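Local coordinates for uncharacterized protein (Bacteroides thetaiotaomicron VPI-5482, PDB 3KNY) that is of unknown function but is a two-domain, probably lipid-anchored protein of the BT_3535-like family, at residues N89-D101 and V206-P218. Residues are numbered along the deposited sequence; the frame is centred on the assembly and turned at random.
Sequences NKYEGFLNIADED and VEVTVQKTGFMIP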
ATOM      1  N   ASN A  89     -17.360  -1.586  -2.916  1.00 41.76           N
ATOM      2  CA  ASN A  89     -17.907  -2.862  -2.455  1.00 41.35           C
ATOM      3  C   ASN A  89     -16.954  -4.093  -2.549  1.00 40.74           C
ATOM      4  O   ASN A  89     -17.318  -5.180  -2.112  1.00 42.33           O
ATOM      5  CB  ASN A  89     -19.205  -3.132  -3.221  1.00 39.91           C
ATOM      6  CG  ASN A  89     -18.969  -3.325  -4.720  1.00 44.74           C
ATOM      7  OD1 ASN A  89     -17.952  -2.891  -5.259  1.00 56.08           O
ATOM      8  ND2 ASN A  89     -19.899  -3.993  -5.393  1.00 44.41           N
ATOM      9  N   LYS A  90     -15.751  -3.923  -3.099  1.00 39.26           N
ATOM     10  CA  LYS A  90     -14.793  -5.034  -3.293  1.00 38.40           C
ATOM     11  C   LYS A  90     -13.412  -4.773  -2.707  1.00 34.17           C
ATOM     12  O   LYS A  90     -13.017  -3.633  -2.499  1.00 34.46           O
ATOM     13  CB  LYS A  90     -14.566  -5.285  -4.787  1.00 39.22           C
ATOM     14  CG  LYS A  90     -15.684  -5.985  -5.516  1.00 48.42           C
ATOM     15  CD  LYS A  90     -15.380  -6.087  -7.032  1.00 56.99           C
ATOM     16  CE  LYS A  90     -15.847  -4.842  -7.816  1.00 60.79           C
ATOM     17  NZ  LYS A  90     -17.349  -4.667  -7.842  1.00 63.65           N
ATOM     18  N   TYR A  91     -12.654  -5.842  -2.501  1.00 31.16           N
ATOM     19  CA  TYR A  91     -11.264  -5.732  -2.077  1.00 29.03           C
ATOM     20  C   TYR A  91     -10.524  -4.787  -3.001  1.00 30.13           C
ATOM     21  O   TYR A  91     -10.579  -4.965  -4.201  1.00 26.82           O
ATOM     22  CB  TYR A  91     -10.567  -7.080  -2.155  1.00 26.90           C
ATOM     23  CG  TYR A  91      -9.086  -6.992  -1.856  1.00 27.70           C
ATOM     24  CD1 TYR A  91      -8.631  -6.779  -0.562  1.00 26.02           C
ATOM     25  CD2 TYR A  91      -8.147  -7.096  -2.866  1.00 25.51           C
ATOM     26  CE1 TYR A  91      -7.292  -6.688  -0.294  1.00 31.40           C
ATOM     27  CE2 TYR A  91      -6.802  -7.001  -2.606  1.00 33.07           C
ATOM     28  CZ  TYR A  91      -6.372  -6.817  -1.316  1.00 30.17           C
ATOM     29  OH  TYR A  91      -5.021  -6.723  -1.052  1.00 25.70           O
ATOM     30  N   GLU A  92      -9.821  -3.815  -2.426  1.00 32.21           N
ATOM     31  CA  GLU A  92      -9.129  -2.740  -3.162  1.00 32.20           C
ATOM     32  C   GLU A  92      -7.650  -3.043  -3.392  1.00 31.89           C
ATOM     33  O   GLU A  92      -7.161  -2.965  -4.516  1.00 32.02           O
ATOM     34  CB  GLU A  92      -9.203  -1.439  -2.344  1.00 32.22           C
ATOM     35  CG  GLU A  92     -10.519  -0.727  -2.436  1.00 34.52           C
ATOM     36  CD  GLU A  92     -10.601   0.130  -3.664  1.00 38.54           C
ATOM     37  OE1 GLU A  92     -10.094   1.286  -3.649  1.00 41.92           O
ATOM     38  OE2 GLU A  92     -11.171  -0.378  -4.645  1.00 30.54           O
ATOM     39  N   GLY A  93      -6.947  -3.333  -2.298  1.00 30.38           N
ATOM     40  CA  GLY A  93      -5.526  -3.633  -2.316  1.00 30.76           C
ATOM     41  C   GLY A  93      -4.890  -3.225  -0.999  1.00 30.90           C
ATOM     42  O   GLY A  93      -5.563  -3.135   0.019  1.00 32.33           O
ATOM     43  N   PHE A  94      -3.595  -2.953  -1.025  1.00 30.95           N
ATOM     44  CA  PHE A  94      -2.880  -2.486   0.152  1.00 30.69           C
ATOM     45  C   PHE A  94      -3.075  -0.985   0.372  1.00 32.42           C
ATOM     46  O   PHE A  94      -3.512  -0.290  -0.554  1.00 33.49           O
ATOM     47  CB  PHE A  94      -1.417  -2.804  -0.001  1.00 29.70           C
ATOM     48  CG  PHE A  94      -1.151  -4.255  -0.233  1.00 31.35           C
ATOM     49  CD1 PHE A  94      -1.356  -5.173   0.780  1.00 29.08           C
ATOM     50  CD2 PHE A  94      -0.708  -4.712  -1.473  1.00 36.57           C
ATOM     51  CE1 PHE A  94      -1.116  -6.523   0.588  1.00 27.31           C
ATOM     52  CE2 PHE A  94      -0.451  -6.077  -1.683  1.00 38.88           C
ATOM     53  CZ  PHE A  94      -0.658  -6.984  -0.640  1.00 36.71           C
ATOM     54  N   LEU A  95      -2.805  -0.514   1.604  1.00 31.44           N
ATOM     55  CA  LEU A  95      -2.872   0.912   1.960  1.00 31.41           C
ATOM     56  C   LEU A  95      -1.718   1.306   2.890  1.00 32.53           C
ATOM     57  O   LEU A  95      -1.445   0.601   3.848  1.00 33.77           O
ATOM     58  CB  LEU A  95      -4.203   1.238   2.632  1.00 32.32           C
ATOM     59  CG  LEU A  95      -4.502   2.707   2.963  1.00 30.96           C
ATOM     60  CD1 LEU A  95      -4.621   3.501   1.682  1.00 33.71           C
ATOM     61  CD2 LEU A  95      -5.786   2.844   3.826  1.00 28.91           C
ATOM     62  N   ASN A  96      -1.024   2.398   2.561  1.00 33.12           N
ATOM     63  CA  ASN A  96       0.008   3.027   3.403  1.00 33.24           C
ATOM     64  C   ASN A  96      -0.425   4.429   3.659  1.00 37.42           C
ATOM     65  O   ASN A  96      -1.106   5.035   2.827  1.00 38.71           O
ATOM     66  CB  ASN A  96       1.332   3.230   2.690  1.00 32.90           C
ATOM     67  CG  ASN A  96       2.058   1.974   2.462  1.00 33.95           C
ATOM     68  OD1 ASN A  96       1.902   1.000   3.183  1.00 57.54           O
ATOM     69  ND2 ASN A  96       2.877   1.973   1.448  1.00 55.94           N
ATOM     70  N   ILE A  97       0.025   4.964   4.787  1.00 41.36           N
ATOM     71  CA  ILE A  97      -0.236   6.328   5.161  1.00 41.69           C
ATOM     72  C   ILE A  97       1.133   6.987   5.159  1.00 44.25           C
ATOM     73  O   ILE A  97       2.017   6.594   5.934  1.00 43.64           O
ATOM     74  CB  ILE A  97      -0.877   6.386   6.538  1.00 42.12           C
ATOM     75  CG1 ILE A  97      -1.936   5.267   6.684  1.00 40.16           C
ATOM     76  CG2 ILE A  97      -1.440   7.789   6.797  1.00 37.32           C
ATOM     77  CD1 ILE A  97      -3.083   5.369   5.769  1.00 35.66           C
ATOM     78  N   ALA A  98       1.327   7.946   4.255  1.00 46.47           N
ATOM     79  CA  ALA A  98       2.619   8.611   4.127  1.00 49.47           C
ATOM     80  C   ALA A  98       2.897   9.416   5.385  1.00 54.40           C
ATOM     81  O   ALA A  98       1.968   9.813   6.108  1.00 55.20           O
ATOM     82  CB  ALA A  98       2.640   9.512   2.926  1.00 48.92           C
ATOM     83  N   ASP A  99       4.179   9.644   5.654  1.00 57.93           N
ATOM     84  CA  ASP A  99       4.584  10.480   6.773  1.00 59.88           C
ATOM     85  C   ASP A  99       4.266  11.944   6.473  1.00 61.81           C
ATOM     86  O   ASP A  99       3.903  12.309   5.348  1.00 61.44           O
ATOM     87  CB  ASP A  99       6.083  10.337   7.024  1.00 60.71           C
ATOM     88  CG  ASP A  99       6.450   9.026   7.679  1.00 63.52           C
ATOM     89  OD1 ASP A  99       5.842   8.669   8.711  1.00 65.79           O
ATOM     90  OD2 ASP A  99       7.371   8.362   7.168  1.00 71.62           O
ATOM     91  N   GLU A 100       4.418  12.784   7.491  1.00 64.07           N
ATOM     92  CA  GLU A 100       4.233  14.221   7.329  1.00 65.99           C
ATOM     93  C   GLU A 100       5.503  14.831   6.695  1.00 68.59           C
ATOM     94  O   GLU A 100       5.423  15.914   6.105  1.00 67.93           O
ATOM     95  CB  GLU A 100       3.861  14.882   8.678  1.00 65.61           C
ATOM     96  CG  GLU A 100       2.916  16.101   8.573  1.00 63.00           C
ATOM     97  CD  GLU A 100       2.389  16.605   9.931  1.00 61.89           C
ATOM     98  OE1 GLU A 100       2.554  15.910  10.956  1.00 63.53           O
ATOM     99  OE2 GLU A 100       1.779  17.695   9.974  1.00 51.73           O
ATOM    100  N   ASP A 101       6.649  14.125   6.788  1.00 72.19           N
ATOM    101  CA  ASP A 101       7.931  14.584   6.188  1.00 75.00           C
ATOM    102  C   ASP A 101       7.664  15.224   4.827  1.00 76.09           C
ATOM    103  O   ASP A 101       7.090  14.591   3.966  1.00 79.21           O
ATOM    104  CB  ASP A 101       9.014  13.461   6.102  1.00 74.80           C
ATOM    105  CG  ASP A 101       8.573  12.204   5.297  1.00 80.52           C
ATOM    106  OD1 ASP A 101       8.140  12.297   4.122  1.00 86.95           O
ATOM    107  OD2 ASP A 101       8.727  11.083   5.830  1.00 83.95           O
ATOM    108  N   VAL A 206      12.791 -19.071 -10.670  1.00 25.77           N
ATOM    109  CA  VAL A 206      11.393 -18.883 -10.290  1.00 27.01           C
ATOM    110  C   VAL A 206      10.847 -17.732 -11.122  1.00 25.85           C
ATOM    111  O   VAL A 206      11.485 -16.695 -11.227  1.00 28.37           O
ATOM    112  CB  VAL A 206      11.247 -18.568  -8.768  1.00 28.79           C
ATOM    113  CG1 VAL A 206       9.791 -18.312  -8.377  1.00 24.13           C
ATOM    114  CG2 VAL A 206      11.828 -19.690  -7.958  1.00 18.34           C
ATOM    115  N   GLU A 207       9.677 -17.910 -11.716  1.00 25.06           N
ATOM    116  CA  GLU A 207       8.999 -16.811 -12.385  1.00 26.29           C
ATOM    117  C   GLU A 207       7.610 -16.665 -11.852  1.00 26.48           C
ATOM    118  O   GLU A 207       6.870 -17.638 -11.811  1.00 27.75           O
ATOM    119  CB  GLU A 207       8.928 -17.044 -13.877  1.00 29.09           C
ATOM    120  CG  GLU A 207      10.279 -16.970 -14.550  1.00 36.10           C
ATOM    121  CD  GLU A 207      10.201 -16.790 -16.043  1.00 46.62           C
ATOM    122  OE1 GLU A 207       9.070 -16.789 -16.646  1.00 44.94           O
ATOM    123  OE2 GLU A 207      11.313 -16.625 -16.596  1.00 54.14           O
ATOM    124  N   VAL A 208       7.244 -15.449 -11.459  1.00 25.70           N
ATOM    125  CA  VAL A 208       5.924 -15.203 -10.904  1.00 27.36           C
ATOM    126  C   VAL A 208       5.302 -14.042 -11.654  1.00 27.41           C
ATOM    127  O   VAL A 208       5.928 -12.992 -11.797  1.00 27.89           O
ATOM    128  CB  VAL A 208       5.993 -14.857  -9.391  1.00 28.96           C
ATOM    129  CG1 VAL A 208       4.602 -14.762  -8.791  1.00 25.25           C
ATOM    130  CG2 VAL A 208       6.796 -15.893  -8.673  1.00 25.62           C
ATOM    131  N   THR A 209       4.085 -14.243 -12.153  1.00 26.59           N
ATOM    132  CA  THR A 209       3.330 -13.182 -12.790  1.00 24.87           C
ATOM    133  C   THR A 209       2.645 -12.515 -11.641  1.00 24.02           C
ATOM    134  O   THR A 209       2.028 -13.196 -10.840  1.00 26.42           O
ATOM    135  CB  THR A 209       2.334 -13.717 -13.829  1.00 24.61           C
ATOM    136  OG1 THR A 209       3.081 -14.334 -14.873  1.00 28.72           O
ATOM    137  CG2 THR A 209       1.553 -12.595 -14.458  1.00 24.63           C
ATOM    138  N   VAL A 210       2.822 -11.202 -11.520  1.00 22.24           N
ATOM    139  CA  VAL A 210       2.304 -10.445 -10.395  1.00 22.20           C
ATOM    140  C   VAL A 210       1.416  -9.289 -10.839  1.00 22.32           C
ATOM    141  O   VAL A 210       1.832  -8.441 -11.606  1.00 24.65           O
ATOM    142  CB  VAL A 210       3.426  -9.868  -9.563  1.00 22.79           C
ATOM    143  CG1 VAL A 210       2.846  -9.040  -8.407  1.00 23.19           C
ATOM    144  CG2 VAL A 210       4.346 -11.004  -9.058  1.00 22.42           C
ATOM    145  N   GLN A 211       0.185  -9.258 -10.349  1.00 21.87           N
ATOM    146  CA  GLN A 211      -0.726  -8.158 -10.635  1.00 20.81           C
ATOM    147  C   GLN A 211      -1.244  -7.654  -9.291  1.00 19.83           C
ATOM    148  O   GLN A 211      -2.073  -8.323  -8.676  1.00 22.67           O
ATOM    149  CB  GLN A 211      -1.869  -8.633 -11.510  1.00 17.93           C
ATOM    150  CG  GLN A 211      -1.453  -9.101 -12.865  1.00 23.43           C
ATOM    151  CD  GLN A 211      -2.618  -9.689 -13.656  1.00 19.95           C
ATOM    152  OE1 GLN A 211      -2.998 -10.815 -13.480  1.00 31.91           O
ATOM    153  NE2 GLN A 211      -3.166  -8.913 -14.521  1.00 31.16           N
ATOM    154  N   LYS A 212      -0.760  -6.492  -8.838  1.00 19.24           N
ATOM    155  CA  LYS A 212      -1.123  -5.942  -7.529  1.00 24.10           C
ATOM    156  C   LYS A 212      -1.311  -4.438  -7.524  1.00 23.60           C
ATOM    157  O   LYS A 212      -0.784  -3.755  -8.385  1.00 25.13           O
ATOM    158  CB  LYS A 212      -0.043  -6.306  -6.489  1.00 27.43           C
ATOM    159  CG  LYS A 212       0.078  -7.789  -6.281  1.00 27.88           C
ATOM    160  CD  LYS A 212      -0.105  -8.208  -4.860  1.00 30.99           C
ATOM    161  CE  LYS A 212      -1.033  -9.362  -4.786  1.00 38.49           C
ATOM    162  NZ  LYS A 212      -1.281  -9.817  -3.418  1.00 38.50           N
ATOM    163  N   THR A 213      -2.049  -3.933  -6.537  1.00 23.64           N
ATOM    164  CA  THR A 213      -2.284  -2.503  -6.399  1.00 24.73           C
ATOM    165  C   THR A 213      -2.140  -2.084  -4.937  1.00 26.92           C
ATOM    166  O   THR A 213      -2.667  -2.711  -4.038  1.00 28.42           O
ATOM    167  CB  THR A 213      -3.668  -2.099  -6.928  1.00 25.91           C
ATOM    168  OG1 THR A 213      -3.746  -2.383  -8.332  1.00 29.36           O
ATOM    169  CG2 THR A 213      -3.938  -0.613  -6.734  1.00 19.39           C
ATOM    170  N   GLY A 214      -1.387  -1.026  -4.721  1.00 27.28           N
ATOM    171  CA  GLY A 214      -1.226  -0.451  -3.431  1.00 28.49           C
ATOM    172  C   GLY A 214      -1.671   1.000  -3.468  1.00 30.24           C
ATOM    173  O   GLY A 214      -1.429   1.719  -4.455  1.00 31.86           O
ATOM    174  N   PHE A 215      -2.311   1.420  -2.377  1.00 29.88           N
ATOM    175  CA  PHE A 215      -2.817   2.767  -2.226  1.00 29.52           C
ATOM    176  C   PHE A 215      -2.035   3.518  -1.169  1.00 30.29           C
ATOM    177  O   PHE A 215      -1.506   2.937  -0.230  1.00 27.78           O
ATOM    178  CB  PHE A 215      -4.309   2.740  -1.886  1.00 30.29           C
ATOM    179  CG  PHE A 215      -5.176   2.245  -3.018  1.00 24.53           C
ATOM    180  CD1 PHE A 215      -5.436   0.905  -3.168  1.00 23.85           C
ATOM    181  CD2 PHE A 215      -5.685   3.134  -3.965  1.00 31.93           C
ATOM    182  CE1 PHE A 215      -6.236   0.443  -4.224  1.00 27.22           C
ATOM    183  CE2 PHE A 215      -6.472   2.696  -5.022  1.00 26.18           C
ATOM    184  CZ  PHE A 215      -6.746   1.334  -5.147  1.00 30.98           C
HETATM  185  N   MSE A 216      -1.965   4.831  -1.332  1.00 31.80           N
HETATM  186  CA  MSE A 216      -1.208   5.666  -0.432  1.00 31.26           C
HETATM  187  C   MSE A 216      -1.999   6.930  -0.075  1.00 31.00           C
HETATM  188  O   MSE A 216      -2.500   7.630  -0.967  1.00 27.56           O
HETATM  189  CB  MSE A 216       0.111   6.016  -1.099  1.00 31.33           C
HETATM  190  CG  MSE A 216       1.025   4.843  -1.224  1.00 33.65           C
HETATM  191 SE   MSE A 216       2.571   5.227  -2.294  0.75 30.23          SE
HETATM  192  CE  MSE A 216       1.877   4.935  -4.073  1.00 28.94           C
ATOM    193  N   ILE A 217      -2.150   7.201   1.225  1.00 31.28           N
ATOM    194  CA  ILE A 217      -2.706   8.487   1.641  1.00 32.76           C
ATOM    195  C   ILE A 217      -1.567   9.486   1.462  1.00 33.86           C
ATOM    196  O   ILE A 217      -0.568   9.417   2.182  1.00 33.49           O
ATOM    197  CB  ILE A 217      -3.221   8.533   3.104  1.00 33.39           C
ATOM    198  CG1 ILE A 217      -4.385   7.557   3.304  1.00 32.19           C
ATOM    199  CG2 ILE A 217      -3.689   9.973   3.446  1.00 28.60           C
ATOM    200  CD1 ILE A 217      -5.163   7.746   4.626  1.00 32.97           C
ATOM    201  N   PRO A 218      -1.704  10.401   0.495  1.00 33.41           N
ATOM    202  CA  PRO A 218      -0.639  11.357   0.208  1.00 35.19           C
ATOM    203  C   PRO A 218      -0.355  12.267   1.392  1.00 36.63           C
ATOM    204  O   PRO A 218      -1.311  12.641   2.072  1.00 38.77           O
ATOM    205  CB  PRO A 218      -1.191  12.191  -0.951  1.00 36.76           C
ATOM    206  CG  PRO A 218      -2.604  11.803  -1.134  1.00 35.11           C
ATOM    207  CD  PRO A 218      -2.954  10.698  -0.214  1.00 32.82           C
ATOM    208  OXT PRO A 218       0.789  12.643   1.678  1.00 35.27           O
TER
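F94, N96 and A98 exchange five backbone hydrogen bonds with T213, F215 and I217, the ladder of a parallel pair in which strand 93-97, itself lying between 53-55 and 204-217, runs beside the C-terminal end of 206-217. The N of F94 reaches the O of T213 (3.2 Å), and F94 returns its O to the N of F215 (2.8 Å). N96 repeats the exchange, giving its N to the O of F215 and taking the N of I217 at 2.9 Å on its own O; the N of A98 closes the ladder on the O of I217. G93 suits its place beside T213: its backbone angles would jam a CB against the preceding carbonyl, and that CB would also run into the O of T213. F215 presents the edge of its ring to the backbone: with CG beside its own N (chi1 -68°), CE1 lies 3.5 Å from the O of E92, in the ring plane. The E92 carboxylate, salt-bridged to K186, brings OE1 to 3.7 Å from CZ of F215, its plane turned 21° from the ring. A leucine in place of F215 would probably leave the carbonyl O of E92 without its aromatic edge and open a gap beside that carboxylate. CD1 of L95 meets CB of F215 on the same face, where I97 and I217 lie side by side against I72 of helix 66-84. On the other face the F94 ring takes CD of K212 at its edge, 3.8 Å from CE2. The ladder thus pairs the N and O of F94 and N96, while I97 and I217 carry the packing onto the helix.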